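Local coordinates for LanC-like protein GCR2 (PDB 3T33) that binds a zinc ion, belongs to the LanC-like protein family and may take part in abscisic acid signalling, at residues A[173-178]-A[240-245]; A[235-240]-A[295-300]; A[255-260]-A[308-313]; A[301-306]-A[347-352]. All blocks are in the same frame, centred on the assembly; numbering follows the deposited sequence.

In the fold
Contacts 1, 2 and 4 link neighbouring inner helices of an alpha/alpha toroid in the order 174-188, 236-244, 291-305, 336-350; contact 3 joins outer helices 250-265 and 308-324. Contacts 1 and 2 share helix 236-244 and Met240, with centres 10 Å apart, while contacts 2 and 4 share helix 291-305 at 13 Å. Contact 3 lies 10 Å from contact 2 and 12 Å from contact 4, centre to centre; Phe310 packs on Ala301 and Tyr305. Contact 2 comes nearest to the zinc held by Cys288, Cys333 and His334, yet the Ala237 side chain is still about 13 Å from the ion.

Contact 1. Residues A[173-178]-A[240-245]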
loop_
_atom_site.group_PDB
_atom_site.type_symbol
_atom_site.label_atom_id
_atom_site.label_comp_id
_atom_site.label_asym_id
_atom_site.label_seq_id
_atom_site.Cartn_x
_atom_site.Cartn_y
_atom_site.Cartn_z
ATOM N N GLY A 173 13.995 7.238 -1.917
ATOM C CA GLY A 173 14.135 8.532 -2.498
ATOM C C GLY A 173 13.163 9.585 -2.084
ATOM O O GLY A 173 12.433 9.480 -1.100
ATOM N N ARG A 174 13.210 10.641 -2.852
ATOM C CA ARG A 174 12.470 11.827 -2.613
ATOM C C ARG A 174 10.943 11.617 -2.664
ATOM O O ARG A 174 10.253 12.237 -1.911
ATOM C CB ARG A 174 12.903 12.921 -3.651
ATOM C CG ARG A 174 14.114 13.795 -3.195
ATOM C CD ARG A 174 14.600 14.793 -4.315
ATOM N NE ARG A 174 15.739 14.229 -5.023
ATOM C CZ ARG A 174 17.004 14.452 -4.705
ATOM N NH1 ARG A 174 17.304 15.265 -3.721
ATOM N NH2 ARG A 174 17.955 13.823 -5.360
ATOM N N ALA A 175 10.410 10.813 -3.582
ATOM C CA ALA A 175 8.960 10.598 -3.598
ATOM C C ALA A 175 8.547 10.074 -2.194
ATOM O O ALA A 175 7.577 10.557 -1.610
ATOM C CB ALA A 175 8.547 9.613 -4.715
ATOM N N GLY A 176 9.363 9.179 -1.646
ATOM C CA GLY A 176 9.225 8.627 -0.305
ATOM C C GLY A 176 9.222 9.596 0.866
ATOM O O GLY A 176 8.419 9.453 1.807
ATOM N N TYR A 177 10.122 10.577 0.846
ATOM C CA TYR A 177 10.132 11.557 1.902
ATOM C C TYR A 177 8.895 12.453 1.698
ATOM O O TYR A 177 8.222 12.883 2.638
ATOM C CB TYR A 177 11.428 12.359 1.794
ATOM C CG TYR A 177 11.330 13.666 2.516
ATOM C CD1 TYR A 177 11.514 13.728 3.904
ATOM C CD2 TYR A 177 11.053 14.821 1.851
ATOM C CE1 TYR A 177 11.406 14.931 4.600
ATOM C CE2 TYR A 177 10.944 16.092 2.572
ATOM C CZ TYR A 177 11.128 16.113 3.930
ATOM O OH TYR A 177 10.973 17.282 4.669
ATOM N N LEU A 178 8.634 12.795 0.449
ATOM C CA LEU A 178 7.552 13.721 0.111
ATOM C C LEU A 178 6.191 13.085 0.482
ATOM O O LEU A 178 5.308 13.765 1.020
ATOM C CB LEU A 178 7.575 13.978 -1.395
ATOM C CG LEU A 178 6.404 14.765 -2.000
ATOM C CD1 LEU A 178 6.277 16.146 -1.282
ATOM C CD2 LEU A 178 6.599 14.918 -3.502
ATOM N N MET A 240 4.900 9.133 -9.843
ATOM C CA MET A 240 3.717 9.840 -10.376
ATOM C C MET A 240 2.616 9.914 -9.315
ATOM O O MET A 240 2.013 10.982 -9.085
ATOM C CB MET A 240 3.192 9.095 -11.606
ATOM C CG MET A 240 4.249 9.006 -12.725
ATOM S SD MET A 240 4.988 10.598 -13.171
ATOM C CE MET A 240 6.750 10.175 -12.793
ATOM N N ASN A 241 2.422 8.780 -8.638
ATOM C CA ASN A 241 1.429 8.648 -7.577
ATOM C C ASN A 241 1.624 9.765 -6.583
ATOM O O ASN A 241 0.718 10.591 -6.393
ATOM C CB ASN A 241 1.471 7.270 -6.893
ATOM C CG ASN A 241 0.377 7.103 -5.834
ATOM O OD1 ASN A 241 0.637 7.017 -4.635
ATOM N ND2 ASN A 241 -0.828 7.029 -6.281
ATOM N N VAL A 242 2.829 9.872 -6.030
ATOM C CA VAL A 242 3.090 10.956 -5.063
ATOM C C VAL A 242 2.831 12.332 -5.680
ATOM O O VAL A 242 2.307 13.237 -5.016
ATOM C CB VAL A 242 4.552 10.921 -4.472
ATOM C CG1 VAL A 242 4.616 11.782 -3.234
ATOM C CG2 VAL A 242 4.928 9.499 -4.044
ATOM N N LEU A 243 3.235 12.511 -6.942
ATOM C CA LEU A 243 3.101 13.809 -7.542
ATOM C C LEU A 243 1.645 14.169 -7.665
ATOM O O LEU A 243 1.286 15.310 -7.434
ATOM C CB LEU A 243 3.824 13.867 -8.892
ATOM C CG LEU A 243 5.365 13.824 -8.800
ATOM C CD1 LEU A 243 5.868 13.761 -10.210
ATOM C CD2 LEU A 243 5.982 15.055 -8.019
ATOM N N MET A 244 0.777 13.192 -7.945
ATOM C CA MET A 244 -0.654 13.528 -8.091
ATOM C C MET A 244 -1.274 13.996 -6.818
ATOM O O MET A 244 -2.366 14.549 -6.834
ATOM C CB MET A 244 -1.461 12.389 -8.695
ATOM C CG MET A 244 -0.951 12.087 -10.107
ATOM S SD MET A 244 -1.906 10.816 -10.922
ATOM C CE MET A 244 -0.997 9.333 -10.434
ATOM N N HIS A 245 -0.578 13.786 -5.708
ATOM C CA HIS A 245 -1.124 14.167 -4.427
ATOM C C HIS A 245 -0.792 15.586 -4.022
ATOM O O HIS A 245 -1.197 15.986 -2.919
ATOM C CB HIS A 245 -0.741 13.180 -3.357
ATOM C CG HIS A 245 -1.483 11.889 -3.444
ATOM N ND1 HIS A 245 -2.758 11.720 -2.930
ATOM C CD2 HIS A 245 -1.158 10.717 -4.017
ATOM C CE1 HIS A 245 -3.177 10.496 -3.178
ATOM N NE2 HIS A 245 -2.228 9.864 -3.840
#
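Two neighbouring inner helices of the alpha/alpha toroid, 174-188 and 236-244, meet where Val242 packs against Ala175 and Leu178. The helices run in roughly the same direction and come close, with Ala175 CA and Val242 CA 6.1 Å apart. Val242 divides its two methyls between the partners. Val242 CG2 lies against the methyl of Ala175, at 3.7 Å from Ala175 CB. Val242 CG1 stands anti to the backbone N (chi1 -164°), which carries it to the Leu178 side, where it is 3.7 Å from Leu178 CG. Leu178 CD2 also lies 3.7 Å from Val242 CG1, so the methyl rests against the branch point and one arm of the leucine. The leucine and valine pass alongside, running opposite ways. The Ala175 carbonyl sits beside the same valine, with its O 3.6 Å from Val242 CG1. No hydrogen bond crosses the contact, and all three touching residues are buried. On the outer side of helix 236-244, Leu243 reaches Phe206 of helix 195-212, and Met240 reaches Val256 and Thr259 of helix 250-265. Small and branched apolar residues thus join adjacent inner helices, backed by outer ones, in the toroid of lanthionine cyclase-like proteins.

Contact 2. Residues A[235-240]-A[295-300]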
loop_
_atom_site.group_PDB
_atom_site.type_symbol
_atom_site.label_atom_id
_atom_site.label_comp_id
_atom_site.label_asym_id
_atom_site.label_seq_id
_atom_site.Cartn_x
_atom_site.Cartn_y
_atom_site.Cartn_z
ATOM N N GLY A 235 9.844 2.688 -8.967
ATOM C CA GLY A 235 9.689 3.123 -10.330
ATOM C C GLY A 235 8.833 4.329 -10.589
ATOM O O GLY A 235 8.531 5.110 -9.683
ATOM N N LEU A 236 8.407 4.452 -11.842
ATOM C CA LEU A 236 7.638 5.585 -12.324
ATOM C C LEU A 236 6.276 5.743 -11.599
ATOM O O LEU A 236 5.890 6.857 -11.215
ATOM C CB LEU A 236 7.414 5.428 -13.856
ATOM C CG LEU A 236 8.626 5.368 -14.826
ATOM C CD1 LEU A 236 8.162 5.259 -16.291
ATOM C CD2 LEU A 236 9.603 6.543 -14.698
ATOM N N ALA A 237 5.566 4.627 -11.426
ATOM C CA ALA A 237 4.230 4.627 -10.800
ATOM C C ALA A 237 4.213 5.326 -9.464
ATOM O O ALA A 237 3.413 6.212 -9.271
ATOM C CB ALA A 237 3.752 3.172 -10.634
ATOM N N GLY A 238 5.132 4.929 -8.566
ATOM C CA GLY A 238 5.233 5.451 -7.203
ATOM C C GLY A 238 5.539 6.918 -7.171
ATOM O O GLY A 238 5.030 7.680 -6.322
ATOM N N ILE A 239 6.401 7.337 -8.090
ATOM C CA ILE A 239 6.701 8.771 -8.233
ATOM C C ILE A 239 5.524 9.574 -8.755
ATOM O O ILE A 239 5.216 10.619 -8.202
ATOM C CB ILE A 239 7.941 8.993 -9.169
ATOM C CG1 ILE A 239 9.153 8.190 -8.601
ATOM C CG2 ILE A 239 8.252 10.484 -9.251
ATOM C CD1 ILE A 239 10.405 8.131 -9.510
ATOM N N MET A 240 4.900 9.133 -9.843
ATOM C CA MET A 240 3.717 9.840 -10.376
ATOM C C MET A 240 2.616 9.914 -9.315
ATOM O O MET A 240 2.013 10.982 -9.085
ATOM C CB MET A 240 3.192 9.095 -11.606
ATOM C CG MET A 240 4.249 9.006 -12.725
ATOM S SD MET A 240 4.988 10.598 -13.171
ATOM C CE MET A 240 6.750 10.175 -12.793
ATOM N N ALA A 295 -1.836 -0.322 -11.126
ATOM C CA ALA A 295 -3.317 -0.101 -11.042
ATOM C C ALA A 295 -3.704 0.940 -9.994
ATOM O O ALA A 295 -4.490 1.854 -10.232
ATOM C CB ALA A 295 -3.995 -1.384 -10.764
ATOM N N LEU A 296 -3.113 0.836 -8.812
ATOM C CA LEU A 296 -3.327 1.814 -7.750
ATOM C C LEU A 296 -3.014 3.237 -8.202
ATOM O O LEU A 296 -3.686 4.216 -7.839
ATOM C CB LEU A 296 -2.449 1.406 -6.582
ATOM C CG LEU A 296 -2.995 0.756 -5.313
ATOM C CD1 LEU A 296 -4.234 -0.153 -5.486
ATOM C CD2 LEU A 296 -1.868 0.133 -4.335
ATOM N N THR A 297 -1.990 3.380 -9.028
ATOM C CA THR A 297 -1.619 4.698 -9.536
ATOM C C THR A 297 -2.609 5.170 -10.586
ATOM O O THR A 297 -2.968 6.338 -10.619
ATOM C CB THR A 297 -0.225 4.664 -10.158
ATOM O OG1 THR A 297 0.675 4.013 -9.256
ATOM C CG2 THR A 297 0.266 6.047 -10.450
ATOM N N LEU A 298 -3.028 4.291 -11.479
ATOM C CA LEU A 298 -4.043 4.697 -12.493
ATOM C C LEU A 298 -5.375 5.035 -11.791
ATOM O O LEU A 298 -6.059 5.982 -12.149
ATOM C CB LEU A 298 -4.220 3.616 -13.544
ATOM C CG LEU A 298 -2.941 3.500 -14.387
ATOM C CD1 LEU A 298 -3.063 2.341 -15.302
ATOM C CD2 LEU A 298 -2.761 4.819 -15.182
ATOM N N VAL A 299 -5.710 4.316 -10.732
ATOM C CA VAL A 299 -6.952 4.670 -10.022
ATOM C C VAL A 299 -6.873 6.088 -9.595
ATOM O O VAL A 299 -7.852 6.842 -9.791
ATOM C CB VAL A 299 -7.286 3.744 -8.804
ATOM C CG1 VAL A 299 -8.272 4.437 -7.817
ATOM C CG2 VAL A 299 -7.847 2.443 -9.289
ATOM N N LYS A 300 -5.718 6.475 -9.030
ATOM C CA LYS A 300 -5.501 7.875 -8.597
ATOM C C LYS A 300 -5.509 8.825 -9.812
ATOM O O LYS A 300 -6.149 9.869 -9.809
ATOM C CB LYS A 300 -4.192 8.008 -7.789
ATOM C CG LYS A 300 -3.805 9.409 -7.468
ATOM C CD LYS A 300 -4.728 10.025 -6.464
ATOM C CE LYS A 300 -4.307 11.399 -6.188
ATOM N NZ LYS A 300 -5.360 12.177 -5.432
#
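Ala237 faces Thr297 across the seam between helices 236-244 and 291-305, adjacent members of the inner ring of the LanC-like alpha/alpha toroid. The van der Waals part is small and tight: Ala237 CA and Thr297 CA are 6.0 Å apart. With chi1 at -48°, the threonine turns its methyl anti to its own backbone N, and Thr297 CG2 lies 3.4 Å from Ala237 O. Its hydroxyl is set beside the backbone N, where Thr297 OG1 comes 3.5 Å from the methyl carbon Ala237 CB. In polar terms nothing is exchanged between the segments. Thr297 OG1 instead bonds to Gly293 O in its own helix and to the hydroxyl of Tyr413 in the C-terminal tail, so this buried hydroxyl is satisfied by two partners and ties the tail to helix 291-305. The zinc site lies nearby but apart, the Ala237 side chain being about 10 Å from that of Cys288. On the helix 236-244 side, Met240, one turn on from Ala237, adds a looser touch before the rest of its chain turns away, its CB 4.4 Å from Thr297 CG2.

Contact 3. Residues A[255-260]-A[308-313]; sequences DVKGTL and KEFVEA
Phe310 sets the far rim of its ring against Lys257 and Leu260, bringing together helices 250-265 and 308-324 in the outer layer of the alpha/alpha toroid. The backbones stay well apart, 8.6 Å from Leu260 CA to Phe310 CA, and the aromatic side chain spans the difference. Its chi1 of -71° sets CG anti to the carbonyl carbon and sends the ring out toward the other helix. There the far end of the ring is met by two aliphatic groups. Leu260 offers its CB, 4.0 Å from Phe310 CE1, while Lys257 crosses the phenylalanine at about a right angle and places its CG at the ring edge. Beyond CG the lysine is extended and its amine leads away, so its alkyl part does the packing. The other rotamer of note belongs to Thr259: chi1 of -55° folds its hydroxyl back over the helix, where Thr259 OG1 donates to Asp255 O at 2.8 Å. That carbonyl also receives Thr259 N, and Asp255 itself bridges to Arg210 through OD2. At the edge of the ring, Lys257 CG is equidistant from Phe310 CE2 and Phe310 CZ, 4.1 Å from each.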
loop_
_atom_site.group_PDB
_atom_site.type_symbol
_atom_site.label_atom_id
_atom_site.label_comp_id
_atom_site.label_asym_id
_atom_site.label_seq_id
_atom_site.Cartn_x
_atom_site.Cartn_y
_atom_site.Cartn_z
ATOM N N ASP A 255 3.079 16.419 -17.992
ATOM C CA ASP A 255 4.206 15.484 -17.929
ATOM C C ASP A 255 3.884 14.191 -17.134
ATOM O O ASP A 255 4.385 13.077 -17.465
ATOM C CB ASP A 255 5.443 16.176 -17.370
ATOM C CG ASP A 255 6.137 17.145 -18.398
ATOM O OD1 ASP A 255 5.911 17.053 -19.617
ATOM O OD2 ASP A 255 6.939 17.993 -17.953
ATOM N N VAL A 256 3.056 14.344 -16.085
ATOM C CA VAL A 256 2.608 13.191 -15.304
ATOM C C VAL A 256 1.662 12.374 -16.168
ATOM O O VAL A 256 1.920 11.181 -16.369
ATOM C CB VAL A 256 1.975 13.579 -13.977
ATOM C CG1 VAL A 256 1.473 12.339 -13.258
ATOM C CG2 VAL A 256 2.996 14.372 -13.100
ATOM N N LYS A 257 0.615 13.019 -16.709
ATOM C CA LYS A 257 -0.303 12.350 -17.681
ATOM C C LYS A 257 0.528 11.633 -18.736
ATOM O O LYS A 257 0.359 10.426 -18.971
ATOM C CB LYS A 257 -1.271 13.332 -18.371
ATOM C CG LYS A 257 -2.438 13.711 -17.511
ATOM C CD LYS A 257 -3.314 14.747 -18.179
ATOM C CE LYS A 257 -4.410 15.263 -17.238
ATOM N NZ LYS A 257 -5.180 16.468 -17.824
ATOM N N GLY A 258 1.498 12.354 -19.288
ATOM C CA GLY A 258 2.350 11.796 -20.353
ATOM C C GLY A 258 3.072 10.517 -20.017
ATOM O O GLY A 258 3.045 9.564 -20.774
ATOM N N THR A 259 3.734 10.510 -18.865
ATOM C CA THR A 259 4.470 9.321 -18.362
ATOM C C THR A 259 3.522 8.159 -18.154
ATOM O O THR A 259 3.855 7.028 -18.450
ATOM C CB THR A 259 5.197 9.676 -17.048
ATOM O OG1 THR A 259 6.017 10.818 -17.289
ATOM C CG2 THR A 259 6.059 8.559 -16.558
ATOM N N LEU A 260 2.325 8.449 -17.652
ATOM C CA LEU A 260 1.337 7.389 -17.447
ATOM C C LEU A 260 0.762 6.838 -18.777
ATOM O O LEU A 260 0.685 5.635 -18.939
ATOM C CB LEU A 260 0.238 7.816 -16.456
ATOM C CG LEU A 260 0.605 8.056 -14.982
ATOM C CD1 LEU A 260 -0.582 8.541 -14.257
ATOM C CD2 LEU A 260 1.113 6.797 -14.342
ATOM N N LYS A 308 -11.091 8.808 -19.703
ATOM C CA LYS A 308 -11.477 7.479 -20.120
ATOM C C LYS A 308 -10.272 6.586 -20.122
ATOM O O LYS A 308 -10.334 5.451 -19.632
ATOM C CB LYS A 308 -12.066 7.502 -21.524
ATOM C CG LYS A 308 -12.244 6.114 -22.149
ATOM C CD LYS A 308 -13.706 5.668 -22.089
ATOM C CE LYS A 308 -14.428 6.016 -23.398
ATOM N NZ LYS A 308 -13.867 5.211 -24.544
ATOM N N GLU A 309 -9.183 7.087 -20.696
ATOM C CA GLU A 309 -7.955 6.300 -20.829
ATOM C C GLU A 309 -7.525 5.658 -19.499
ATOM O O GLU A 309 -7.064 4.526 -19.499
ATOM C CB GLU A 309 -6.806 7.164 -21.357
ATOM C CG GLU A 309 -5.496 6.359 -21.640
ATOM C CD GLU A 309 -4.285 7.247 -21.957
ATOM O OE1 GLU A 309 -4.375 8.484 -21.758
ATOM O OE2 GLU A 309 -3.245 6.690 -22.401
ATOM N N PHE A 310 -7.668 6.412 -18.400
ATOM C CA PHE A 310 -7.119 6.063 -17.091
ATOM C C PHE A 310 -8.084 5.120 -16.413
ATOM O O PHE A 310 -7.676 4.035 -16.039
ATOM C CB PHE A 310 -6.856 7.322 -16.200
ATOM C CG PHE A 310 -5.672 8.195 -16.660
ATOM C CD1 PHE A 310 -4.593 7.650 -17.361
ATOM C CD2 PHE A 310 -5.648 9.554 -16.366
ATOM C CE1 PHE A 310 -3.529 8.440 -17.805
ATOM C CE2 PHE A 310 -4.590 10.349 -16.782
ATOM C CZ PHE A 310 -3.517 9.778 -17.514
ATOM N N VAL A 311 -9.364 5.516 -16.320
ATOM C CA VAL A 311 -10.441 4.650 -15.841
ATOM C C VAL A 311 -10.318 3.235 -16.438
ATOM O O VAL A 311 -10.230 2.233 -15.711
ATOM C CB VAL A 311 -11.838 5.230 -16.208
ATOM C CG1 VAL A 311 -12.958 4.371 -15.645
ATOM C CG2 VAL A 311 -12.006 6.592 -15.672
ATOM N N GLU A 312 -10.241 3.154 -17.763
ATOM C CA GLU A 312 -10.296 1.868 -18.419
ATOM C C GLU A 312 -9.022 1.101 -18.200
ATOM O O GLU A 312 -9.051 -0.130 -18.027
ATOM C CB GLU A 312 -10.592 2.016 -19.932
ATOM C CG GLU A 312 -12.078 2.368 -20.268
ATOM C CD GLU A 312 -12.370 2.327 -21.794
ATOM O OE1 GLU A 312 -11.393 2.224 -22.597
ATOM O OE2 GLU A 312 -13.579 2.382 -22.186
ATOM N N ALA A 313 -7.907 1.835 -18.214
ATOM C CA ALA A 313 -6.607 1.232 -17.982
ATOM C C ALA A 313 -6.516 0.641 -16.558
ATOM O O ALA A 313 -5.998 -0.466 -16.367
ATOM C CB ALA A 313 -5.503 2.245 -18.230
#

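Contact 4. Residues A[301-306]-A[347-352]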
loop_
_atom_site.group_PDB
_atom_site.type_symbol
_atom_site.label_atom_id
_atom_site.label_comp_id
_atom_site.label_asym_id
_atom_site.label_seq_id
_atom_site.Cartn_x
_atom_site.Cartn_y
_atom_site.Cartn_z
ATOM N N ALA A 301 -4.816 8.467 -10.867
ATOM C CA ALA A 301 -4.918 9.309 -12.092
ATOM C C ALA A 301 -6.399 9.467 -12.447
ATOM O O ALA A 301 -6.895 10.588 -12.641
ATOM C CB ALA A 301 -4.161 8.686 -13.221
ATOM N N ALA A 302 -7.127 8.356 -12.456
ATOM C CA ALA A 302 -8.526 8.405 -12.824
ATOM C C ALA A 302 -9.318 9.362 -11.984
ATOM O O ALA A 302 -10.143 10.077 -12.527
ATOM C CB ALA A 302 -9.150 7.025 -12.759
ATOM N N GLN A 303 -9.102 9.369 -10.660
ATOM C CA GLN A 303 -9.851 10.270 -9.737
ATOM C C GLN A 303 -9.519 11.746 -9.947
ATOM O O GLN A 303 -10.364 12.613 -9.764
ATOM C CB GLN A 303 -9.600 9.931 -8.251
ATOM C CG GLN A 303 -10.566 8.927 -7.593
ATOM C CD GLN A 303 -10.001 8.284 -6.280
ATOM O OE1 GLN A 303 -8.873 8.607 -5.839
ATOM N NE2 GLN A 303 -10.778 7.354 -5.673
ATOM N N VAL A 304 -8.269 12.030 -10.273
ATOM C CA VAL A 304 -7.811 13.418 -10.361
ATOM C C VAL A 304 -8.130 13.988 -11.730
ATOM O O VAL A 304 -8.531 15.153 -11.855
ATOM C CB VAL A 304 -6.256 13.560 -10.219
ATOM C CG1 VAL A 304 -5.878 15.035 -10.194
ATOM C CG2 VAL A 304 -5.756 12.904 -8.996
ATOM N N TYR A 305 -7.909 13.166 -12.755
ATOM C CA TYR A 305 -7.963 13.654 -14.147
ATOM C C TYR A 305 -9.273 13.386 -14.848
ATOM O O TYR A 305 -9.691 14.170 -15.704
ATOM C CB TYR A 305 -6.757 13.158 -14.930
ATOM C CG TYR A 305 -5.513 13.676 -14.240
ATOM C CD1 TYR A 305 -5.457 15.014 -13.838
ATOM C CD2 TYR A 305 -4.408 12.840 -13.956
ATOM C CE1 TYR A 305 -4.344 15.529 -13.185
ATOM C CE2 TYR A 305 -3.237 13.358 -13.287
ATOM C CZ TYR A 305 -3.237 14.703 -12.908
ATOM O OH TYR A 305 -2.167 15.272 -12.242
ATOM N N ASN A 306 -9.948 12.324 -14.414
ATOM C CA ASN A 306 -11.201 11.869 -15.017
ATOM C C ASN A 306 -11.120 11.630 -16.517
ATOM O O ASN A 306 -11.771 12.278 -17.312
ATOM C CB ASN A 306 -12.390 12.765 -14.669
ATOM C CG ASN A 306 -13.700 11.985 -14.708
ATOM O OD1 ASN A 306 -13.675 10.745 -14.835
ATOM N ND2 ASN A 306 -14.838 12.685 -14.606
ATOM N N TYR A 347 -13.104 -0.305 -6.358
ATOM C CA TYR A 347 -14.366 -0.135 -5.666
ATOM C C TYR A 347 -14.536 1.261 -5.142
ATOM O O TYR A 347 -15.582 1.848 -5.344
ATOM C CB TYR A 347 -14.491 -1.153 -4.512
ATOM C CG TYR A 347 -15.770 -1.032 -3.717
ATOM C CD1 TYR A 347 -17.057 -1.160 -4.341
ATOM C CD2 TYR A 347 -15.729 -0.794 -2.337
ATOM C CE1 TYR A 347 -18.235 -1.064 -3.573
ATOM C CE2 TYR A 347 -16.917 -0.718 -1.568
ATOM C CZ TYR A 347 -18.151 -0.858 -2.206
ATOM O OH TYR A 347 -19.285 -0.748 -1.450
ATOM N N ARG A 348 -13.519 1.825 -4.488
ATOM C CA ARG A 348 -13.599 3.224 -4.124
ATOM C C ARG A 348 -13.887 4.113 -5.330
ATOM O O ARG A 348 -14.674 5.043 -5.218
ATOM C CB ARG A 348 -12.326 3.722 -3.467
ATOM C CG ARG A 348 -11.914 3.056 -2.130
ATOM C CD ARG A 348 -10.874 3.957 -1.372
ATOM N NE ARG A 348 -9.595 3.897 -2.066
ATOM C CZ ARG A 348 -9.022 4.931 -2.643
ATOM N NH1 ARG A 348 -9.553 6.134 -2.556
ATOM N NH2 ARG A 348 -7.885 4.751 -3.287
ATOM N N LEU A 349 -13.246 3.837 -6.460
ATOM C CA LEU A 349 -13.379 4.689 -7.639
ATOM C C LEU A 349 -14.768 4.513 -8.357
ATOM O O LEU A 349 -15.344 5.492 -8.754
ATOM C CB LEU A 349 -12.265 4.384 -8.622
ATOM C CG LEU A 349 -12.378 5.045 -9.977
ATOM C CD1 LEU A 349 -12.054 6.543 -9.878
ATOM C CD2 LEU A 349 -11.513 4.352 -11.043
ATOM N N THR A 350 -15.277 3.267 -8.501
ATOM C CA THR A 350 -16.473 3.004 -9.324
ATOM C C THR A 350 -17.782 2.813 -8.540
ATOM O O THR A 350 -18.897 2.957 -9.114
ATOM C CB THR A 350 -16.262 1.786 -10.218
ATOM O OG1 THR A 350 -15.977 0.635 -9.416
ATOM C CG2 THR A 350 -15.066 1.997 -11.147
ATOM N N ARG A 351 -17.642 2.517 -7.238
ATOM C CA ARG A 351 -18.727 2.029 -6.414
ATOM C C ARG A 351 -19.424 0.742 -6.937
ATOM O O ARG A 351 -20.594 0.457 -6.583
ATOM C CB ARG A 351 -19.753 3.137 -6.173
ATOM C CG ARG A 351 -19.719 3.635 -4.742
ATOM C CD ARG A 351 -18.366 4.266 -4.276
ATOM N NE ARG A 351 -18.539 5.066 -3.053
ATOM C CZ ARG A 351 -17.543 5.638 -2.368
ATOM N NH1 ARG A 351 -16.288 5.522 -2.796
ATOM N NH2 ARG A 351 -17.804 6.355 -1.289
ATOM N N ASN A 352 -18.707 -0.010 -7.778
ATOM C CA ASN A 352 -19.247 -1.181 -8.417
ATOM C C ASN A 352 -18.982 -2.381 -7.497
ATOM O O ASN A 352 -17.802 -2.709 -7.261
ATOM C CB ASN A 352 -18.628 -1.348 -9.850
ATOM C CG ASN A 352 -19.195 -2.576 -10.592
ATOM O OD1 ASN A 352 -19.863 -3.375 -9.972
ATOM N ND2 ASN A 352 -18.826 -2.784 -11.870
#
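Gln303 and Leu349 lie side by side, pointing in contrary directions, where the C-terminal ends of inner helices 291-305 and 336-350 of the toroid come together. The leucine CG is anti to its backbone N (chi1 172°), which aims both methyls at the other helix: Leu349 CD1 lies alongside the glutamine stem, 3.6 Å from Gln303 CG, and Leu349 CD2 rests 4.0 Å from Ala302 CB. Past this apolar patch, the extended glutamine crosses Arg348 at about a right angle, its amide plane turned 69° from the guanidinium. Gln303 NE2 approaches Arg348 NH1 to 3.6 Å, but obliquely and without a hydrogen bond. Arg348 NH2 forms a salt bridge with Glu414 of the C-terminal tail. The end of helix 336-350 is finished locally: Arg351 NH1 donates to Arg348 O at 2.9 Å, in the carbonyl plane and on a lone pair, though bent to 138° at the hydrogen and with the oxygen slightly tilted from the Arg351 guanidinium plane. Asn352 N closes an ST turn onto Thr350 OG1 at 3.2 Å. Apolar contact by leucine, alanine and the glutamine stem therefore joins the two helices, whereas the arginine ties helix 336-350 to the tail rather than to Gln303.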